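Choline dehydrogenase and related flavoproteins (Aspergillus oryzae, PDB 3Q9T) oxidises formate as a formate oxidase of the glucose-methanol-choline oxidoreductase family, using an 8-formyl-FAD cofactor bound in its catalytic site. Local coordinates at residues A[22-27]-A[561-566]; A[168-173]-A[353-358]; A[455-460]-A[496-501]. All blocks are in the same frame, centred on the assembly; numbering follows the deposited sequence. Where two conformers were deposited one is given.

Contact 1. Residues A[22-27]-A[561-566]; sequences AGRLAE and VGEKCA
A salt-bridge network of three residues joins the first helix of the Rossmann-type FAD-binding fold to the C-terminal helix, with Arg24 of 22-27 gripping Glu563 of 561-566. The guanidinium takes the carboxylate side-on, two nitrogens to two oxygens. Arg24 NE donates to Glu563 OE1 at 2.7 Å, on the syn side of that oxygen, while Arg24 NH2 reaches Glu563 OE2 at 3.0 Å with a fairly straight N-H...O angle of 162°. The two flat groups are not coplanar but turned 38° apart, and OE1 stands somewhat out of the guanidinium plane. Both chains bend at chi2, which swings their ends across the gap between the helices. Helix 16-25 follows strand 9-12 and the glycine-rich turn of Gly13, Gly15 and Gly18, a sequence consistent with the dinucleotide-binding motif; Thr16 and Ala17, at the start of this helix, bind FAD. Two helical turns further on, Arg24 uses its remaining terminal nitrogen within its own segment: Arg24 NH1 donates to Glu27 OE2 at 2.7 Å, almost exactly in the guanidinium plane. Two carboxylates at its edge thus fix the rotation of the guanidinium. Each has another partner, Ser132 OG at Glu563 OE2 and Lys570 NZ at Glu27 OE1. Beside the polar pair the helices close on a small residue, Arg24 CB lying 3.5 Å from Ala566 CB, and Leu25 CD2 comes to 4.2 Å from Ala566 O.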
loop_
_atom_site.group_PDB
_atom_site.type_symbol
_atom_site.label_atom_id
_atom_site.label_comp_id
_atom_site.label_asym_id
_atom_site.label_seq_id
_atom_site.Cartn_x
_atom_site.Cartn_y
_atom_site.Cartn_z
ATOM N N ALA A 22 22.021 21.866 -21.218
ATOM C CA ALA A 22 22.004 21.919 -22.679
ATOM C C ALA A 22 21.963 23.343 -23.230
ATOM O O ALA A 22 22.662 23.647 -24.187
ATOM C CB ALA A 22 20.850 21.117 -23.236
ATOM N N GLY A 23 21.127 24.194 -22.642
ATOM C CA GLY A 23 20.930 25.542 -23.148
ATOM C C GLY A 23 22.158 26.400 -22.921
ATOM O O GLY A 23 22.505 27.241 -23.739
ATOM N N ARG A 24 22.833 26.164 -21.805
ATOM C CA ARG A 24 24.023 26.924 -21.464
ATOM C C ARG A 24 25.189 26.519 -22.354
ATOM O O ARG A 24 25.933 27.372 -22.855
ATOM C CB ARG A 24 24.377 26.731 -19.993
ATOM C CG ARG A 24 23.376 27.377 -19.041
ATOM C CD ARG A 24 23.250 28.883 -19.273
ATOM N NE ARG A 24 22.485 29.515 -18.197
ATOM C CZ ARG A 24 21.974 30.745 -18.240
ATOM N NH1 ARG A 24 22.158 31.514 -19.305
ATOM N NH2 ARG A 24 21.289 31.210 -17.201
ATOM N N LEU A 25 25.340 25.217 -22.572
ATOM C CA LEU A 25 26.409 24.742 -23.433
ATOM C C LEU A 25 26.207 25.248 -24.863
ATOM O O LEU A 25 27.179 25.527 -25.571
ATOM C CB LEU A 25 26.533 23.217 -23.381
ATOM C CG LEU A 25 27.155 22.661 -22.096
ATOM C CD1 LEU A 25 27.258 21.157 -22.168
ATOM C CD2 LEU A 25 28.525 23.269 -21.841
ATOM N N ALA A 26 24.945 25.405 -25.259
ATOM C CA ALA A 26 24.595 25.903 -26.586
ATOM C C ALA A 26 24.830 27.411 -26.779
ATOM O O ALA A 26 24.684 27.917 -27.891
ATOM C CB ALA A 26 23.134 25.557 -26.914
ATOM N N GLU A 27 25.169 28.135 -25.714
ATOM C CA GLU A 27 25.370 29.583 -25.851
ATOM C C GLU A 27 26.524 29.943 -26.806
ATOM O O GLU A 27 26.557 31.044 -27.362
ATOM C CB GLU A 27 25.533 30.261 -24.489
ATOM C CG GLU A 27 24.219 30.466 -23.753
ATOM C CD GLU A 27 24.413 30.783 -22.271
ATOM O OE1 GLU A 27 25.510 30.514 -21.743
ATOM O OE2 GLU A 27 23.461 31.276 -21.624
ATOM N N VAL A 561 22.116 23.267 -9.740
ATOM C CA VAL A 561 23.010 22.165 -10.067
ATOM C C VAL A 561 23.358 22.157 -11.564
ATOM O O VAL A 561 24.522 21.985 -11.944
ATOM C CB VAL A 561 22.420 20.800 -9.646
ATOM C CG1 VAL A 561 23.044 19.683 -10.468
ATOM C CG2 VAL A 561 22.630 20.566 -8.127
ATOM N N GLY A 562 22.343 22.359 -12.398
ATOM C CA GLY A 562 22.535 22.432 -13.830
ATOM C C GLY A 562 23.398 23.610 -14.252
ATOM O O GLY A 562 24.226 23.473 -15.149
ATOM N N GLU A 563 23.219 24.764 -13.607
ATOM C CA GLU A 563 23.956 25.964 -13.987
ATOM C C GLU A 563 25.430 25.756 -13.660
ATOM O O GLU A 563 26.302 26.051 -14.477
ATOM C CB GLU A 563 23.411 27.211 -13.272
ATOM C CG GLU A 563 21.995 27.617 -13.638
ATOM C CD GLU A 563 21.889 28.382 -14.949
ATOM O OE1 GLU A 563 22.846 28.375 -15.749
ATOM O OE2 GLU A 563 20.832 29.006 -15.182
ATOM N N LYS A 564 25.706 25.220 -12.476
ATOM C CA LYS A 564 27.080 24.970 -12.071
ATOM C C LYS A 564 27.709 23.920 -12.977
ATOM O O LYS A 564 28.830 24.084 -13.447
ATOM C CB LYS A 564 27.167 24.556 -10.600
ATOM C CG LYS A 564 28.606 24.293 -10.099
ATOM C CD LYS A 564 28.658 24.155 -8.571
ATOM C CE LYS A 564 30.067 23.894 -8.053
ATOM N NZ LYS A 564 31.072 24.818 -8.659
ATOM N N CYS A 565 26.980 22.845 -13.242
ATOM C CA CYS A 565 27.499 21.805 -14.115
ATOM C C CYS A 565 27.989 22.373 -15.442
ATOM O O CYS A 565 29.091 22.064 -15.886
ATOM C CB CYS A 565 26.437 20.741 -14.400
ATOM S SG CYS A 565 27.097 19.381 -15.384
ATOM N N ALA A 566 27.150 23.182 -16.078
ATOM C CA ALA A 566 27.490 23.810 -17.349
ATOM C C ALA A 566 28.752 24.690 -17.215
ATOM O O ALA A 566 29.674 24.605 -18.032
ATOM C CB ALA A 566 26.293 24.628 -17.871
#

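Contact 2. Residues A[168-173]-A[353-358]; sequences PFRENL and LELVGF
Leu355 points from its strand toward helix 168-173, and its CD1 methyl settles against the helix between Arg170 and Leu173. Leu355 CD1 is 3.6 Å from Arg170 CA, so it touches the backbone of the helix as well as the side chains. The Leu355 side chain crosses that of Arg170 at about a right angle, but it runs past Leu173 in the opposite direction, with Leu173 CD2 3.7 Å from Leu355 CD1 and 3.8 Å from Leu355 CB. Next to this apolar patch, Arg170 and Glu354 form a salt bridge through a single hydrogen bond, Arg170 NH1 to Glu354 OE1 at 2.9 Å. The planes of guanidinium and carboxylate are 63° apart, too steep for a flat two-to-two pairing, and the N-H...O angle is 148°. Arg170 CD lies 3.2 Å from Glu354 OE1, and the bend at chi3 (-65°) beyond it turns the guanidinium back so that NH1 reaches the same oxygen. Helix 167-179 here packs on a face of the large mixed sheet, its segment running nearly parallel to strand 353-358, with axes 9.6 Å apart. Strands 195-204 and 392-397 flank that strand, and Leu173 also touches Phe396. Ile163 ties both polar ends together, its N donating to Glu354 OE2 and its O accepting from Arg170 NH1. The buried carboxylate therefore has a partner at each oxygen, and the nearby positive charge is likely to favour its ionised form.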
loop_
_atom_site.group_PDB
_atom_site.type_symbol
_atom_site.label_atom_id
_atom_site.label_comp_id
_atom_site.label_asym_id
_atom_site.label_seq_id
_atom_site.Cartn_x
_atom_site.Cartn_y
_atom_site.Cartn_z
ATOM N N PRO A 168 -8.742 38.577 1.432
ATOM C CA PRO A 168 -9.250 38.339 2.797
ATOM C C PRO A 168 -8.648 37.084 3.457
ATOM O O PRO A 168 -8.336 37.080 4.654
ATOM C CB PRO A 168 -10.751 38.150 2.579
ATOM C CG PRO A 168 -11.053 38.962 1.350
ATOM C CD PRO A 168 -9.842 38.750 0.460
ATOM N N PHE A 169 -8.486 36.030 2.667
ATOM C CA PHE A 169 -7.818 34.809 3.116
ATOM C C PHE A 169 -6.376 35.110 3.527
ATOM O O PHE A 169 -5.963 34.831 4.660
ATOM C CB PHE A 169 -7.896 33.763 1.996
ATOM C CG PHE A 169 -6.971 32.594 2.166
ATOM C CD1 PHE A 169 -5.672 32.648 1.684
ATOM C CD2 PHE A 169 -7.413 31.419 2.769
ATOM C CE1 PHE A 169 -4.817 31.560 1.827
ATOM C CE2 PHE A 169 -6.557 30.325 2.907
ATOM C CZ PHE A 169 -5.266 30.394 2.427
ATOM N N ARG A 170 -5.612 35.729 2.631
ATOM C CA ARG A 170 -4.230 36.081 2.974
ATOM C C ARG A 170 -4.140 36.949 4.227
ATOM O O ARG A 170 -3.237 36.768 5.067
ATOM C CB ARG A 170 -3.522 36.765 1.802
ATOM C CG ARG A 170 -3.458 35.902 0.535
ATOM C CD ARG A 170 -2.525 36.527 -0.486
ATOM N NE ARG A 170 -3.016 37.811 -0.963
ATOM C CZ ARG A 170 -3.882 37.953 -1.962
ATOM N NH1 ARG A 170 -4.360 36.888 -2.602
ATOM N NH2 ARG A 170 -4.273 39.166 -2.324
ATOM N N GLU A 171 -5.065 37.896 4.353
ATOM C CA GLU A 171 -5.036 38.837 5.477
ATOM C C GLU A 171 -5.304 38.123 6.807
ATOM O O GLU A 171 -4.613 38.356 7.799
ATOM C CB GLU A 171 -6.026 39.985 5.246
ATOM C CG GLU A 171 -6.902 40.315 6.452
ATOM C CD GLU A 171 -6.537 41.637 7.117
ATOM O OE1 GLU A 171 -5.331 41.888 7.342
ATOM O OE2 GLU A 171 -7.464 42.424 7.414
ATOM N N ASN A 172 -6.286 37.226 6.819
ATOM C CA ASN A 172 -6.555 36.419 8.013
ATOM C C ASN A 172 -5.439 35.438 8.407
ATOM O O ASN A 172 -5.136 35.284 9.594
ATOM C CB ASN A 172 -7.881 35.699 7.880
ATOM C CG ASN A 172 -9.059 36.615 8.164
ATOM O OD1 ASN A 172 -9.400 36.865 9.317
ATOM N ND2 ASN A 172 -9.676 37.129 7.108
ATOM N N LEU A 173 -4.818 34.814 7.405
ATOM C CA LEU A 173 -3.730 33.871 7.622
ATOM C C LEU A 173 -2.551 34.612 8.211
ATOM O O LEU A 173 -1.869 34.113 9.107
ATOM C CB LEU A 173 -3.327 33.201 6.292
ATOM C CG LEU A 173 -2.193 32.158 6.294
ATOM C CD1 LEU A 173 -2.390 31.129 7.399
ATOM C CD2 LEU A 173 -2.012 31.455 4.916
ATOM N N LEU A 353 -0.900 28.735 -4.503
ATOM C CA LEU A 353 -0.143 28.765 -3.271
ATOM C C LEU A 353 0.497 30.145 -3.222
ATOM O O LEU A 353 1.286 30.467 -4.101
ATOM C CB LEU A 353 0.950 27.698 -3.318
ATOM C CG LEU A 353 1.484 27.074 -2.024
ATOM C CD1 LEU A 353 2.860 26.440 -2.241
ATOM C CD2 LEU A 353 1.493 28.040 -0.838
ATOM N N GLU A 354 0.171 30.955 -2.211
ATOM C CA GLU A 354 0.643 32.355 -2.181
ATOM C C GLU A 354 1.391 32.714 -0.911
ATOM O O GLU A 354 2.268 33.583 -0.925
ATOM C CB GLU A 354 -0.517 33.333 -2.381
ATOM C CG GLU A 354 -1.239 33.148 -3.717
ATOM C CD GLU A 354 -2.495 33.986 -3.829
ATOM O OE1 GLU A 354 -3.042 34.334 -2.756
ATOM O OE2 GLU A 354 -2.927 34.298 -4.973
ATOM N N LEU A 355 1.002 32.068 0.185
ATOM C CA LEU A 355 1.682 32.206 1.456
ATOM C C LEU A 355 2.257 30.860 1.864
ATOM O O LEU A 355 1.578 29.819 1.802
ATOM C CB LEU A 355 0.723 32.719 2.536
ATOM C CG LEU A 355 0.314 34.178 2.366
ATOM C CD1 LEU A 355 -0.965 34.481 3.119
ATOM C CD2 LEU A 355 1.454 35.126 2.775
ATOM N N VAL A 356 3.503 30.900 2.312
ATOM C CA VAL A 356 4.232 29.708 2.697
ATOM C C VAL A 356 4.971 29.976 4.000
ATOM O O VAL A 356 5.614 31.034 4.154
ATOM C CB VAL A 356 5.261 29.306 1.591
ATOM C CG1 VAL A 356 6.193 28.217 2.092
ATOM C CG2 VAL A 356 4.546 28.895 0.305
ATOM N N GLY A 357 4.911 29.015 4.925
ATOM C CA GLY A 357 5.527 29.182 6.233
ATOM C C GLY A 357 6.718 28.280 6.534
ATOM O O GLY A 357 6.711 27.082 6.246
ATOM N N PHE A 358 7.752 28.853 7.133
ATOM C CA PHE A 358 8.939 28.077 7.489
ATOM C C PHE A 358 9.257 28.182 8.984
ATOM O O PHE A 358 10.184 28.879 9.388
ATOM C CB PHE A 358 10.137 28.510 6.634
ATOM C CG PHE A 358 9.939 28.287 5.155
ATOM C CD1 PHE A 358 9.531 29.318 4.333
ATOM C CD2 PHE A 358 10.150 27.031 4.593
ATOM C CE1 PHE A 358 9.355 29.103 2.973
ATOM C CE2 PHE A 358 9.984 26.816 3.242
ATOM C CZ PHE A 358 9.581 27.850 2.433
#

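Contact 3. Residues A[455-460]-A[496-501]; sequences LDIIAM and EMHRAV
Ile457 CD1 sits over one face of the His498 imidazole, 3.9 Å from the ring centroid and 28° off its normal, a CH-pi contact. The methyl is displaced toward the CE1 side, where the distance from Ile457 CD1 to His498 CE1 is 3.5 Å. With its ring swung to the far side of the CA-CB bond from the backbone N (chi1 -179°), His498 meets the isoleucine although the CB of the histidine does not point at the other helix. The other branch of Ile457, CG2, faces Val501 CB at 4.4 Å. A turn further along each helix, Met460 CG meets Val501 CG1 at 3.7 Å, the two side chains crossing at a slant. No hydrogen bond links the segments, so the CH-pi contact and apolar packing join them. In the next shell, Asp76 OD2 is hydrogen-bonded to His498 NE2 and thereby holds the ring on which Ile457 CD1 rests. Helix segments 455-460 and 496-501 cross almost perpendicularly, at 96°, with axes 9.7 Å apart. Strand 308-316 of the large mixed sheet meets both through Val310, which touches Met460 and Val501, while strand 415-423 packs on Met460 through Val421 and Leu423.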
loop_
_atom_site.group_PDB
_atom_site.type_symbol
_atom_site.label_atom_id
_atom_site.label_comp_id
_atom_site.label_asym_id
_atom_site.label_seq_id
_atom_site.Cartn_x
_atom_site.Cartn_y
_atom_site.Cartn_z
ATOM N N LEU A 455 11.322 9.509 15.686
ATOM C CA LEU A 455 11.395 10.962 15.918
ATOM C C LEU A 455 10.716 11.752 14.802
ATOM O O LEU A 455 10.087 12.764 15.069
ATOM C CB LEU A 455 12.840 11.439 16.043
ATOM C CG LEU A 455 13.475 11.832 17.374
ATOM C CD1 LEU A 455 14.134 13.225 17.244
ATOM C CD2 LEU A 455 12.512 11.769 18.567
ATOM N N ASP A 456 10.847 11.284 13.559
ATOM C CA ASP A 456 10.206 11.932 12.406
ATOM C C ASP A 456 8.696 11.920 12.548
ATOM O O ASP A 456 8.019 12.865 12.150
ATOM C CB ASP A 456 10.594 11.252 11.081
ATOM C CG ASP A 456 11.889 11.798 10.479
ATOM O OD1 ASP A 456 12.494 12.718 11.071
ATOM O OD2 ASP A 456 12.303 11.305 9.396
ATOM N N ILE A 457 8.153 10.825 13.079
ATOM C CA ILE A 457 6.714 10.733 13.296
ATOM C C ILE A 457 6.305 11.773 14.343
ATOM O O ILE A 457 5.308 12.474 14.195
ATOM C CB ILE A 457 6.287 9.311 13.782
ATOM C CG1 ILE A 457 6.614 8.252 12.716
ATOM C CG2 ILE A 457 4.810 9.282 14.151
ATOM C CD1 ILE A 457 6.233 6.818 13.121
ATOM N N ILE A 458 7.104 11.882 15.393
ATOM C CA ILE A 458 6.813 12.826 16.475
ATOM C C ILE A 458 6.843 14.266 15.966
ATOM O O ILE A 458 5.979 15.063 16.310
ATOM C CB ILE A 458 7.787 12.637 17.661
ATOM C CG1 ILE A 458 7.453 11.332 18.368
ATOM C CG2 ILE A 458 7.736 13.822 18.616
ATOM C CD1 ILE A 458 8.614 10.699 19.064
ATOM N N ALA A 459 7.822 14.590 15.127
ATOM C CA ALA A 459 7.895 15.926 14.551
ATOM C C ALA A 459 6.706 16.188 13.622
ATOM O O ALA A 459 6.083 17.256 13.681
ATOM C CB ALA A 459 9.220 16.123 13.801
ATOM N N MET A 460 6.384 15.215 12.772
ATOM C CA MET A 460 5.279 15.393 11.832
ATOM C C MET A 460 3.979 15.599 12.578
ATOM O O MET A 460 3.200 16.489 12.240
ATOM C CB MET A 460 5.148 14.226 10.847
ATOM C CG MET A 460 3.963 14.403 9.897
ATOM S SD MET A 460 4.174 15.863 8.856
ATOM C CE MET A 460 5.159 15.161 7.493
ATOM N N GLU A 496 -3.069 7.475 18.125
ATOM C CA GLU A 496 -3.787 7.596 16.871
ATOM C C GLU A 496 -3.005 8.429 15.868
ATOM O O GLU A 496 -3.031 8.141 14.671
ATOM C CB GLU A 496 -5.186 8.172 17.087
ATOM C CG GLU A 496 -6.143 7.235 17.834
ATOM C CD GLU A 496 -7.515 7.852 18.031
ATOM O OE1 GLU A 496 -8.003 7.842 19.182
ATOM O OE2 GLU A 496 -8.109 8.341 17.037
ATOM N N MET A 497 -2.300 9.446 16.355
ATOM C CA MET A 497 -1.570 10.333 15.468
ATOM C C MET A 497 -0.473 9.548 14.760
ATOM O O MET A 497 -0.122 9.843 13.621
ATOM C CB MET A 497 -0.979 11.522 16.233
ATOM C CG MET A 497 -1.985 12.622 16.524
ATOM S SD MET A 497 -2.859 13.154 15.031
ATOM C CE MET A 497 -1.506 14.019 14.190
ATOM N N HIS A 498 0.060 8.551 15.462
ATOM C CA HIS A 498 1.104 7.686 14.936
ATOM C C HIS A 498 0.605 6.961 13.679
ATOM O O HIS A 498 1.304 6.894 12.664
ATOM C CB HIS A 498 1.519 6.684 16.014
ATOM C CG HIS A 498 2.613 5.757 15.591
ATOM N ND1 HIS A 498 3.876 5.799 16.141
ATOM C CD2 HIS A 498 2.635 4.766 14.670
ATOM C CE1 HIS A 498 4.629 4.871 15.574
ATOM N NE2 HIS A 498 3.899 4.230 14.681
ATOM N N ARG A 499 -0.614 6.440 13.759
ATOM C CA ARG A 499 -1.250 5.751 12.649
ATOM C C ARG A 499 -1.651 6.744 11.556
ATOM O O ARG A 499 -1.447 6.498 10.364
ATOM C CB ARG A 499 -2.480 4.995 13.151
ATOM C CG ARG A 499 -3.341 4.403 12.047
ATOM C CD ARG A 499 -2.757 3.115 11.488
ATOM N NE ARG A 499 -3.550 2.595 10.374
ATOM C CZ ARG A 499 -3.303 1.444 9.755
ATOM N NH1 ARG A 499 -2.290 0.686 10.149
ATOM N NH2 ARG A 499 -4.063 1.056 8.747
ATOM N N ALA A 500 -2.223 7.866 11.972
ATOM C CA ALA A 500 -2.614 8.930 11.050
ATOM C C ALA A 500 -1.445 9.411 10.186
ATOM O O ALA A 500 -1.587 9.560 8.974
ATOM C CB ALA A 500 -3.207 10.106 11.824
ATOM N N VAL A 501 -0.293 9.656 10.807
ATOM C CA VAL A 501 0.865 10.156 10.071
ATOM C C VAL A 501 1.335 9.141 9.022
ATOM O O VAL A 501 1.509 9.467 7.848
ATOM C CB VAL A 501 2.014 10.516 11.027
ATOM C CG1 VAL A 501 3.282 10.785 10.259
ATOM C CG2 VAL A 501 1.634 11.725 11.874
#

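Contacts 1 and 2 flank the bound 8-formyl-FAD at a distance: the side chain of Glu563 in contact 1 is about 12 Å from the cofactor, and that of Glu354 in contact 2 about 13 Å. Contact 3 lies away from the annotated sites. Contact 1 belongs to the dinucleotide-binding part, whereas contact 2 packs a helix on a strand of the large mixed sheet, and contact 3 joins two helices that touch that sheet; helix 454-473 runs from contact 3 to Leu470 and Leu471, which touch Leu173 of contact 2. Centres of contacts 2 and 3 are 25 Å apart; those of contacts 1 and 3, across the chain's centre, are about 41 Å apart. Along the sequence, contact 1 encloses the other two, which follow in series.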